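Local coordinates for protein haemagglutinin I (Physarum polycephalum, PDB 3A5P) that probably binds carbohydrate as a lectin, through what appears to be a minimal recognition domain of the legume lectin fold, at residues F66-E71 with V86-G91. Numbering follows the deposited sequence.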
# COMPACT_ATOMS: atom_id res chain seq x y z
N PHE A 66 -1.10 0.79 15.63
CA PHE A 66 -1.95 1.30 16.73
C PHE A 66 -3.33 1.62 16.21
O PHE A 66 -3.58 1.54 15.00
CB PHE A 66 -1.35 2.56 17.41
CG PHE A 66 -0.68 3.53 16.45
CD1 PHE A 66 -1.45 4.37 15.63
CD2 PHE A 66 0.72 3.61 16.37
CE1 PHE A 66 -0.82 5.27 14.73
CE2 PHE A 66 1.35 4.50 15.48
CZ PHE A 66 0.57 5.33 14.67
N GLN A 67 -4.22 2.02 17.12
CA GLN A 67 -5.55 2.43 16.73
C GLN A 67 -5.79 3.84 17.22
O GLN A 67 -5.37 4.20 18.33
CB GLN A 67 -6.59 1.47 17.32
CG GLN A 67 -8.00 1.67 16.80
CD GLN A 67 -8.95 0.61 17.35
OE1 GLN A 67 -9.60 0.83 18.38
NE2 GLN A 67 -8.98 -0.56 16.71
N LEU A 68 -6.49 4.61 16.39
CA LEU A 68 -6.86 6.00 16.66
C LEU A 68 -8.36 6.06 16.94
O LEU A 68 -9.13 5.27 16.38
CB LEU A 68 -6.60 6.85 15.43
CG LEU A 68 -5.29 6.63 14.64
CD1 LEU A 68 -5.40 7.25 13.24
CD2 LEU A 68 -4.15 7.27 15.40
N GLY A 69 -8.77 7.02 17.76
CA GLY A 69 -10.19 7.26 18.04
C GLY A 69 -10.62 8.63 17.57
O GLY A 69 -9.80 9.57 17.44
N TYR A 70 -11.92 8.75 17.31
CA TYR A 70 -12.49 10.04 16.92
C TYR A 70 -13.98 10.15 17.26
O TYR A 70 -14.68 9.14 17.45
CB TYR A 70 -12.22 10.34 15.42
CG TYR A 70 -13.01 9.50 14.43
CD1 TYR A 70 -14.26 9.93 13.96
CD2 TYR A 70 -12.52 8.27 13.97
CE1 TYR A 70 -15.00 9.17 13.06
CE2 TYR A 70 -13.26 7.48 13.05
CZ TYR A 70 -14.51 7.95 12.61
OH TYR A 70 -15.26 7.20 11.73
N GLU A 71 -14.42 11.39 17.36
CA GLU A 71 -15.83 11.72 17.46
C GLU A 71 -16.17 12.55 16.22
O GLU A 71 -15.29 13.16 15.62
CB GLU A 71 -16.09 12.55 18.72
CG GLU A 71 -15.67 11.88 20.02
CD GLU A 71 -16.51 10.66 20.37
OE1 GLU A 71 -17.63 10.51 19.81
OE2 GLU A 71 -16.04 9.85 21.19
N VAL A 86 6.86 9.50 11.25
CA VAL A 86 5.47 9.83 10.98
C VAL A 86 4.75 10.00 12.30
O VAL A 86 4.81 9.11 13.15
CB VAL A 86 4.75 8.72 10.16
CG1 VAL A 86 3.43 9.28 9.56
CG2 VAL A 86 5.65 8.18 9.04
N SER A 87 4.09 11.14 12.47
CA SER A 87 3.22 11.37 13.61
C SER A 87 1.78 11.40 13.11
O SER A 87 1.47 12.17 12.22
CB SER A 87 3.56 12.71 14.28
OG SER A 87 2.69 12.97 15.36
N ILE A 88 0.92 10.55 13.70
CA ILE A 88 -0.48 10.45 13.28
C ILE A 88 -1.42 10.83 14.42
O ILE A 88 -1.30 10.30 15.53
CB ILE A 88 -0.83 9.03 12.76
CG1 ILE A 88 0.18 8.62 11.67
CG2 ILE A 88 -2.26 9.00 12.24
CD1 ILE A 88 0.12 7.15 11.26
N SER A 89 -2.33 11.76 14.15
CA SER A 89 -3.22 12.26 15.17
C SER A 89 -4.62 12.50 14.61
O SER A 89 -4.77 12.84 13.44
CB SER A 89 -2.66 13.56 15.76
OG SER A 89 -3.57 14.06 16.73
N THR A 90 -5.63 12.33 15.46
CA THR A 90 -7.02 12.68 15.10
C THR A 90 -7.53 13.87 15.91
O THR A 90 -8.64 14.37 15.68
CB THR A 90 -7.98 11.51 15.38
OG1 THR A 90 -7.79 11.09 16.75
CG2 THR A 90 -7.69 10.32 14.46
N GLY A 91 -6.74 14.32 16.89
CA GLY A 91 -7.23 15.33 17.84
C GLY A 91 -7.93 14.72 19.04
O GLY A 91 -8.41 15.45 19.91
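The two sheets of the legume-lectin-like sandwich face each other where Leu68, on edge strand 63-70, meets Ile88 and Thr90, on and just beyond inner strand 85-89 of the opposite sheet. CD1 of Leu68 lies 3.7 Å from Ile88 CG2, the two side chains crossing at about a right angle, while Leu68 CB packs 3.8 Å from Thr90 CG2. Nearer the start of 66-71, Ile88 CD1 touches the Phe66 ring at its edge, near the ring plane, 3.9 Å from CZ. Ile88 thus splits its two branches: CG2, anti to the backbone N, goes to the leucine, and the arm through CG1 (chi1 -53°) reaches the phenylalanine. Leu98 of strand 96-99 also touches both Phe66 and Ile88, and Ala76 and Ala78 of strand 74-81 border Leu68 and Ile88 respectively.

Where strand 85-89 ends, the contact turns polar. Thr90 OG1 donates to Gly69 O over 2.6 Å, almost in line with the carbonyl (C=O...OG1 angle 165°). A chi1 of 53° turns OG1 to that oxygen and leaves the methyl CG2 on the side of Leu68. The same hydroxyl accepts from Phe92 N, while Ser89, whose CB points away from strand 63-70, receives Gly91 N on its OG at 3.2 Å in an ST turn.

Between 66-71 and 86-91, then, one short hydrogen bond supplements the apolar contacts; Gln96 NE2 makes a further link from the facing sheet, to Gln67 O. Because Thr90 OG1 both gives and receives, it ties the turn after strand 85-89 to the buried backbone of Gly69, while the threonine methyl continues the hydrophobic interface up to that polar link.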